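Side-chain contacts in amidohydrolase 3 domain-containing protein (Pyrococcus horikoshii, PDB 3IGH), which is of unknown function but is probably a metal-dependent hydrolase of the amidohydrolase family, acting on carbon-nitrogen bonds other than peptide bonds: residues 70-75 and 400-405; 61-66 and 406-411. All blocks are in the same frame, centred on the assembly; numbering follows the deposited sequence.

Interaction 1. Residues 70-75 and 400-405; sequences LDELGM and DSPIEP
Glu-72, the helical residue whose CB faces Pro-402, donates a hydrogen bond from its backbone N to Asp-71 OD1, 2.8 Å away. The bond is bent, with an N-H...O angle of 132°, and reaches OD1 from above the carboxylate plane. Across the contact itself the work is done by the proline ring, which stands at about a right angle to the glutamate side chain. Pro-402 CD lies 3.7 Å from Glu-72 CB, and the neighbouring CG sits 3.5 Å from the carbonyl oxygen Glu-72 O, so the CD and CG atoms touch both the side chain and the backbone of Glu-72. One atom further round the ring, Pro-402 CB comes to 4.3 Å from Leu-73 CD1. With its CG anti to the backbone N (chi1 173°), the leucine brings its methyl fork up to Ser-401. There Ser-401 OG is 3.2 Å from Leu-73 CD1 and 3.5 Å from Leu-73 CD2, a hydroxyl pressed against both methyls. The peptide bond between Ser-401 and Pro-402 is cis, and Ser-401 is tied through its backbone to His-69, just ahead of the helix. With an alanine in place of Pro-402, the helix would probably lose its cover over Glu-72 CB and the cis bend would be likely to relax to trans, shifting Ser-401. The fit therefore depends on shape, a rigid ring and a methyl fork: the polar bonds described run within the helix or to His-69, and none crosses between the segments.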
ATOM      1  N   LEU A  70      -6.288  -9.352  15.969  1.00 29.26           N
ATOM      2  CA  LEU A  70      -7.532  -9.374  15.218  1.00 31.32           C
ATOM      3  C   LEU A  70      -7.912 -10.799  14.826  1.00 32.55           C
ATOM      4  O   LEU A  70      -9.066 -11.195  14.965  1.00 35.52           O
ATOM      5  CB  LEU A  70      -7.367  -8.480  13.982  1.00 39.09           C
ATOM      6  CG  LEU A  70      -8.400  -7.481  13.477  1.00 35.49           C
ATOM      7  CD1 LEU A  70      -9.090  -6.715  14.588  1.00 27.67           C
ATOM      8  CD2 LEU A  70      -7.732  -6.497  12.520  1.00 27.03           C
ATOM      9  N   ASP A  71      -6.934 -11.581  14.373  1.00 29.09           N
ATOM     10  CA  ASP A  71      -7.196 -12.965  13.973  1.00 33.76           C
ATOM     11  C   ASP A  71      -7.589 -13.848  15.172  1.00 34.54           C
ATOM     12  O   ASP A  71      -8.543 -14.628  15.090  1.00 35.37           O
ATOM     13  CB  ASP A  71      -6.005 -13.559  13.208  1.00 31.42           C
ATOM     14  CG  ASP A  71      -4.675 -13.446  13.964  1.00 42.49           C
ATOM     15  OD1 ASP A  71      -4.558 -12.715  14.983  1.00 33.39           O
ATOM     16  OD2 ASP A  71      -3.721 -14.102  13.521  1.00 40.76           O
ATOM     17  N   GLU A  72      -6.875 -13.692  16.285  1.00 28.73           N
ATOM     18  CA  GLU A  72      -7.165 -14.448  17.497  1.00 30.68           C
ATOM     19  C   GLU A  72      -8.503 -14.048  18.105  1.00 32.85           C
ATOM     20  O   GLU A  72      -9.184 -14.886  18.677  1.00 31.78           O
ATOM     21  CB  GLU A  72      -6.051 -14.293  18.515  1.00 30.22           C
ATOM     22  CG  GLU A  72      -4.751 -14.983  18.114  1.00 36.45           C
ATOM     23  CD  GLU A  72      -3.599 -14.678  19.069  1.00 44.85           C
ATOM     24  OE1 GLU A  72      -3.843 -14.133  20.170  1.00 49.06           O
ATOM     25  OE2 GLU A  72      -2.442 -14.986  18.714  1.00 64.56           O
ATOM     26  N   LEU A  73      -8.880 -12.777  17.973  1.00 28.72           N
ATOM     27  CA  LEU A  73     -10.176 -12.321  18.473  1.00 29.60           C
ATOM     28  C   LEU A  73     -11.303 -13.000  17.688  1.00 34.94           C
ATOM     29  O   LEU A  73     -12.270 -13.486  18.271  1.00 28.60           O
ATOM     30  CB  LEU A  73     -10.312 -10.794  18.405  1.00 28.65           C
ATOM     31  CG  LEU A  73     -11.689 -10.189  18.734  1.00 29.86           C
ATOM     32  CD1 LEU A  73     -12.187 -10.605  20.118  1.00 28.13           C
ATOM     33  CD2 LEU A  73     -11.665  -8.644  18.601  1.00 27.33           C
ATOM     34  N   GLY A  74     -11.165 -13.028  16.369  1.00 29.58           N
ATOM     35  CA  GLY A  74     -12.101 -13.743  15.497  1.00 29.18           C
ATOM     36  C   GLY A  74     -12.242 -15.208  15.876  1.00 31.74           C
ATOM     37  O   GLY A  74     -13.358 -15.701  15.975  1.00 34.64           O
ATOM     38  N   MET A  75     -11.109 -15.879  16.116  1.00 32.96           N
ATOM     39  CA  MET A  75     -11.096 -17.295  16.518  0.50 36.13           C
ATOM     40  C   MET A  75     -11.818 -17.484  17.849  1.00 36.30           C
ATOM     41  O   MET A  75     -12.654 -18.384  17.978  1.00 33.63           O
ATOM     42  CB  MET A  75      -9.663 -17.866  16.597  0.50 35.01           C
ATOM     43  CG  MET A  75      -9.577 -19.234  17.340  0.50 45.44           C
ATOM     44  SD  MET A  75      -8.158 -20.323  17.029  0.50 46.75           S
ATOM     45  CE  MET A  75      -8.422 -20.661  15.289  0.50 30.03           C
ATOM     46  N   ASP A 400      -5.202  -5.945  24.352  1.00 28.42           N
ATOM     47  CA  ASP A 400      -4.539  -7.190  23.956  1.00 28.46           C
ATOM     48  C   ASP A 400      -5.584  -8.268  23.668  1.00 29.54           C
ATOM     49  O   ASP A 400      -5.353  -9.452  23.900  1.00 28.05           O
ATOM     50  CB  ASP A 400      -3.515  -7.656  25.019  1.00 30.43           C
ATOM     51  CG  ASP A 400      -2.540  -8.692  24.489  1.00 46.74           C
ATOM     52  OD1 ASP A 400      -2.317  -8.746  23.257  1.00 35.67           O
ATOM     53  OD2 ASP A 400      -2.005  -9.466  25.311  1.00 44.43           O
ATOM     54  N   SER A 401      -6.741  -7.846  23.165  1.00 29.05           N
ATOM     55  CA  SER A 401      -7.824  -8.760  22.833  1.00 30.20           C
ATOM     56  C   SER A 401      -7.304  -9.862  21.899  1.00 33.26           C
ATOM     57  O   SER A 401      -6.539  -9.579  20.964  1.00 32.23           O
ATOM     58  CB  SER A 401      -8.971  -7.983  22.182  1.00 33.90           C
ATOM     59  OG  SER A 401      -9.965  -8.859  21.704  1.00 42.94           O
ATOM     60  N   PRO A 402      -7.702 -11.123  22.148  1.00 32.45           N
ATOM     61  CA  PRO A 402      -8.718 -11.631  23.084  1.00 32.48           C
ATOM     62  C   PRO A 402      -8.274 -12.027  24.507  1.00 39.75           C
ATOM     63  O   PRO A 402      -9.028 -12.730  25.199  1.00 33.76           O
ATOM     64  CB  PRO A 402      -9.235 -12.865  22.354  1.00 31.52           C
ATOM     65  CG  PRO A 402      -7.999 -13.416  21.673  1.00 31.25           C
ATOM     66  CD  PRO A 402      -7.100 -12.217  21.372  1.00 27.69           C
ATOM     67  N   ILE A 403      -7.086 -11.596  24.941  1.00 34.91           N
ATOM     68  CA  ILE A 403      -6.601 -11.901  26.292  0.50 36.80           C
ATOM     69  C   ILE A 403      -7.484 -11.201  27.333  1.00 38.49           C
ATOM     70  O   ILE A 403      -7.824 -11.780  28.368  1.00 33.98           O
ATOM     71  CB  ILE A 403      -5.089 -11.533  26.473  0.50 36.30           C
ATOM     72  CG1 ILE A 403      -4.216 -12.225  25.413  0.50 38.15           C
ATOM     73  CG2 ILE A 403      -4.586 -11.855  27.886  0.50 37.25           C
ATOM     74  CD1 ILE A 403      -4.344 -13.739  25.354  0.50 35.82           C
ATOM     75  N   GLU A 404      -7.864  -9.960  27.044  1.00 31.87           N
ATOM     76  CA  GLU A 404      -8.843  -9.240  27.853  1.00 30.14           C
ATOM     77  C   GLU A 404     -10.080  -9.015  26.997  1.00 33.19           C
ATOM     78  O   GLU A 404      -9.981  -9.103  25.763  1.00 33.02           O
ATOM     79  CB  GLU A 404      -8.299  -7.880  28.306  1.00 29.55           C
ATOM     80  CG  GLU A 404      -6.992  -7.958  29.069  1.00 30.69           C
ATOM     81  CD  GLU A 404      -7.115  -8.641  30.412  1.00 41.81           C
ATOM     82  OE1 GLU A 404      -8.199  -8.569  31.028  1.00 38.27           O
ATOM     83  OE2 GLU A 404      -6.112  -9.243  30.850  1.00 46.05           O
ATOM     84  N   PRO A 405     -11.245  -8.725  27.629  1.00 33.42           N
ATOM     85  CA  PRO A 405     -12.414  -8.301  26.855  1.00 33.97           C
ATOM     86  C   PRO A 405     -12.129  -7.063  26.000  1.00 33.80           C
ATOM     87  O   PRO A 405     -11.361  -6.193  26.404  1.00 31.08           O
ATOM     88  CB  PRO A 405     -13.462  -7.980  27.933  1.00 34.05           C
ATOM     89  CG  PRO A 405     -12.707  -7.895  29.212  1.00 42.52           C
ATOM     90  CD  PRO A 405     -11.570  -8.839  29.063  1.00 36.09           C
TER

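Interaction 2. Residues 61-66 and 406-411; sequences PAFFDS and ADPWLT. With SO4 (sulfate ion), chain J.
Phe-63 is held between two partners set at different angles, Pro-408 over one face of its ring and Trp-409 at its edge. Pro-408 CB stands almost squarely above the ring centre, 3.6 Å from the Phe-63 centroid and 9° off the normal, a CH-pi contact. The tryptophan instead offers a face: the two ring planes meet at 86°, a T-shaped pair in which Phe-63 CZ points at Trp-409 CZ2 from 3.6 Å. Phe-63 can reach both because its CG lies anti to the carbonyl carbon (chi1 -70°), projecting the ring from the strand toward the start of the helix. Tyr-443 adds a further edge-to-face contact to Phe-63, while His-482 of the C-terminal tag stacks on Trp-409. The helix start is fixed by Asp-407, an N-cap whose OD2 accepts from Trp-409 N at 3.2 Å. Just before it, Ala-406 N donates to sulfate O4 at 2.9 Å in a nearly straight bond. Two residues on from Phe-63, a water donates to Asp-65 OD2 at 2.7 Å and to Ala-406 O at 3.0 Å. A strand packed through one phenylalanine onto the helix that follows the last barrel strand fits the TIM-barrel fold of amidohydrolases, where the first and eighth strands are neighbours.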
ATOM      1  N   PRO A  61     -14.289  11.332  19.576  1.00 32.98           N
ATOM      2  CA  PRO A  61     -13.459  10.499  18.708  1.00 32.47           C
ATOM      3  C   PRO A  61     -13.635   9.026  19.054  1.00 32.60           C
ATOM      4  O   PRO A  61     -13.821   8.670  20.222  1.00 29.18           O
ATOM      5  CB  PRO A  61     -12.037  10.955  19.031  1.00 32.22           C
ATOM      6  CG  PRO A  61     -12.192  12.351  19.525  1.00 33.78           C
ATOM      7  CD  PRO A  61     -13.487  12.357  20.276  1.00 33.37           C
ATOM      8  N   ALA A  62     -13.610   8.174  18.039  1.00 32.02           N
ATOM      9  CA  ALA A  62     -13.800   6.748  18.271  1.00 31.57           C
ATOM     10  C   ALA A  62     -12.613   6.162  19.040  1.00 32.42           C
ATOM     11  O   ALA A  62     -11.532   6.761  19.083  1.00 30.56           O
ATOM     12  CB  ALA A  62     -14.023   6.026  16.944  1.00 29.97           C
ATOM     13  N   PHE A  63     -12.826   5.023  19.695  1.00 28.16           N
ATOM     14  CA  PHE A  63     -11.746   4.359  20.397  1.00 27.27           C
ATOM     15  C   PHE A  63     -10.712   3.813  19.401  1.00 27.64           C
ATOM     16  O   PHE A  63     -11.043   3.451  18.262  1.00 28.90           O
ATOM     17  CB  PHE A  63     -12.273   3.244  21.308  1.00 29.98           C
ATOM     18  CG  PHE A  63     -13.034   3.756  22.515  1.00 30.68           C
ATOM     19  CD1 PHE A  63     -12.352   4.214  23.643  1.00 29.73           C
ATOM     20  CD2 PHE A  63     -14.424   3.790  22.514  1.00 34.46           C
ATOM     21  CE1 PHE A  63     -13.045   4.682  24.766  1.00 33.39           C
ATOM     22  CE2 PHE A  63     -15.131   4.256  23.629  1.00 33.46           C
ATOM     23  CZ  PHE A  63     -14.442   4.708  24.751  1.00 32.40           C
ATOM     24  N   PHE A  64      -9.462   3.799  19.844  1.00 26.45           N
ATOM     25  CA  PHE A  64      -8.351   3.262  19.059  1.00 27.51           C
ATOM     26  C   PHE A  64      -7.648   2.267  19.985  1.00 27.57           C
ATOM     27  O   PHE A  64      -7.022   2.661  20.965  1.00 26.39           O
ATOM     28  CB  PHE A  64      -7.428   4.424  18.657  1.00 25.93           C
ATOM     29  CG  PHE A  64      -6.377   4.084  17.612  1.00 28.88           C
ATOM     30  CD1 PHE A  64      -6.115   4.990  16.590  1.00 27.50           C
ATOM     31  CD2 PHE A  64      -5.640   2.890  17.652  1.00 27.78           C
ATOM     32  CE1 PHE A  64      -5.152   4.716  15.602  1.00 34.44           C
ATOM     33  CE2 PHE A  64      -4.681   2.607  16.680  1.00 29.14           C
ATOM     34  CZ  PHE A  64      -4.441   3.534  15.646  1.00 27.83           C
ATOM     35  N   ASP A  65      -7.780   0.974  19.707  1.00 24.30           N
ATOM     36  CA  ASP A  65      -7.119  -0.029  20.527  1.00 27.28           C
ATOM     37  C   ASP A  65      -5.713  -0.217  19.981  1.00 30.06           C
ATOM     38  O   ASP A  65      -5.534  -0.783  18.918  1.00 27.86           O
ATOM     39  CB  ASP A  65      -7.886  -1.356  20.487  1.00 24.38           C
ATOM     40  CG  ASP A  65      -7.393  -2.364  21.532  1.00 33.91           C
ATOM     41  OD1 ASP A  65      -6.171  -2.580  21.672  1.00 29.27           O
ATOM     42  OD2 ASP A  65      -8.242  -2.995  22.193  1.00 34.39           O
ATOM     43  N   SER A  66      -4.712   0.224  20.730  1.00 26.69           N
ATOM     44  CA  SER A  66      -3.346   0.263  20.192  1.00 25.39           C
ATOM     45  C   SER A  66      -2.585  -1.066  20.228  1.00 28.16           C
ATOM     46  O   SER A  66      -1.405  -1.108  19.862  1.00 30.86           O
ATOM     47  CB  SER A  66      -2.537   1.376  20.876  1.00 30.21           C
ATOM     48  OG  SER A  66      -2.397   1.123  22.259  1.00 37.19           O
ATOM     49  N   ALA A 406     -12.733  -7.005  24.820  1.00 32.93           N
ATOM     50  CA  ALA A 406     -12.479  -5.900  23.885  1.00 30.76           C
ATOM     51  C   ALA A 406     -13.237  -4.621  24.233  1.00 34.43           C
ATOM     52  O   ALA A 406     -12.868  -3.553  23.762  1.00 29.85           O
ATOM     53  CB  ALA A 406     -12.789  -6.330  22.450  1.00 31.96           C
ATOM     54  N   ASP A 407     -14.284  -4.731  25.057  1.00 31.86           N
ATOM     55  CA  ASP A 407     -15.154  -3.586  25.396  1.00 31.43           C
ATOM     56  C   ASP A 407     -14.338  -2.452  25.998  1.00 25.28           C
ATOM     57  O   ASP A 407     -13.766  -2.610  27.079  1.00 32.59           O
ATOM     58  CB  ASP A 407     -16.247  -4.029  26.383  1.00 29.26           C
ATOM     59  CG  ASP A 407     -17.257  -2.927  26.704  1.00 39.05           C
ATOM     60  OD1 ASP A 407     -18.187  -3.233  27.469  1.00 40.21           O
ATOM     61  OD2 ASP A 407     -17.148  -1.779  26.215  1.00 35.21           O
ATOM     62  N   PRO A 408     -14.246  -1.314  25.275  1.00 28.09           N
ATOM     63  CA  PRO A 408     -13.363  -0.249  25.720  1.00 26.63           C
ATOM     64  C   PRO A 408     -13.774   0.367  27.052  1.00 32.86           C
ATOM     65  O   PRO A 408     -12.912   0.825  27.794  1.00 30.49           O
ATOM     66  CB  PRO A 408     -13.428   0.779  24.578  1.00 27.73           C
ATOM     67  CG  PRO A 408     -14.647   0.454  23.823  1.00 34.54           C
ATOM     68  CD  PRO A 408     -14.887  -1.001  23.984  1.00 29.52           C
ATOM     69  N   TRP A 409     -15.067   0.347  27.365  1.00 30.71           N
ATOM     70  CA  TRP A 409     -15.540   0.927  28.608  1.00 30.82           C
ATOM     71  C   TRP A 409     -15.071   0.157  29.835  1.00 28.96           C
ATOM     72  O   TRP A 409     -14.832   0.759  30.882  1.00 33.84           O
ATOM     73  CB  TRP A 409     -17.065   1.107  28.587  1.00 28.35           C
ATOM     74  CG  TRP A 409     -17.469   2.157  27.603  1.00 30.69           C
ATOM     75  CD1 TRP A 409     -18.137   1.965  26.434  1.00 33.23           C
ATOM     76  CD2 TRP A 409     -17.180   3.565  27.674  1.00 32.43           C
ATOM     77  NE1 TRP A 409     -18.310   3.163  25.786  1.00 34.56           N
ATOM     78  CE2 TRP A 409     -17.727   4.159  26.520  1.00 32.45           C
ATOM     79  CE3 TRP A 409     -16.514   4.377  28.603  1.00 31.80           C
ATOM     80  CZ2 TRP A 409     -17.637   5.532  26.265  1.00 37.43           C
ATOM     81  CZ3 TRP A 409     -16.430   5.741  28.356  1.00 33.89           C
ATOM     82  CH2 TRP A 409     -16.989   6.303  27.191  1.00 33.39           C
ATOM     83  N   LEU A 410     -14.905  -1.160  29.691  1.00 31.83           N
ATOM     84  CA  LEU A 410     -14.307  -1.980  30.749  1.00 33.04           C
ATOM     85  C   LEU A 410     -12.843  -1.617  31.009  1.00 36.77           C
ATOM     86  O   LEU A 410     -12.381  -1.678  32.144  1.00 32.77           O
ATOM     87  CB  LEU A 410     -14.440  -3.474  30.438  1.00 31.74           C
ATOM     88  CG  LEU A 410     -15.845  -4.076  30.324  1.00 36.26           C
ATOM     89  CD1 LEU A 410     -15.751  -5.575  30.061  1.00 41.35           C
ATOM     90  CD2 LEU A 410     -16.676  -3.793  31.582  1.00 39.82           C
ATOM     91  N   THR A 411     -12.127  -1.216  29.957  1.00 30.32           N
ATOM     92  CA  THR A 411     -10.728  -0.821  30.087  1.00 32.12           C
ATOM     93  C   THR A 411     -10.604   0.600  30.628  1.00 29.35           C
ATOM     94  O   THR A 411      -9.706   0.882  31.428  1.00 29.61           O
ATOM     95  CB  THR A 411      -9.959  -1.049  28.746  1.00 29.29           C
ATOM     96  OG1 THR A 411      -9.685  -2.451  28.609  1.00 31.59           O
ATOM     97  CG2 THR A 411      -8.643  -0.268  28.681  1.00 30.81           C
TER
HETATM   98  S   SO4 J   9     -14.829 -10.320  24.158  0.50 44.92           S
HETATM   99  O1  SO4 J   9     -16.076 -10.817  23.589  0.50 38.03           O
HETATM  100  O2  SO4 J   9     -14.939 -10.310  25.612  0.50 50.62           O
HETATM  101  O3  SO4 J   9     -13.722 -11.186  23.763  0.50 40.01           O
HETATM  102  O4  SO4 J   9     -14.594  -8.965  23.678  0.50 33.97           O
HETATM  103  O   HOH W   1     -10.622  -1.869  22.834  1.00 33.58           O

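In the fold
The two contacts tie the first barrel strand and the helix after it, 58-68 and 70-78, to one continuous run, 400-411, that follows strand 395-397. Their centres lie about 13 Å apart, and they meet where Ser-401 OG packs 3.9 Å from Ala-406 CB and Pro-405 CG 3.9 Å from Leu-410 CD1. The sulfate, probably from the crystallisation liquor, sits at this junction, hydrogen-bonded also to His-196 NE2 and about 4 Å from the Leu-73 side chain at nearest approach. His-67 and His-69 follow segment 61-66, and Asp-400 opens 400-405; these match common metal-ligand positions in amidohydrolases, so interaction 1 probably lies beside the family-inferred metal site, with interaction 2 further down the strand, facing helix 408-417.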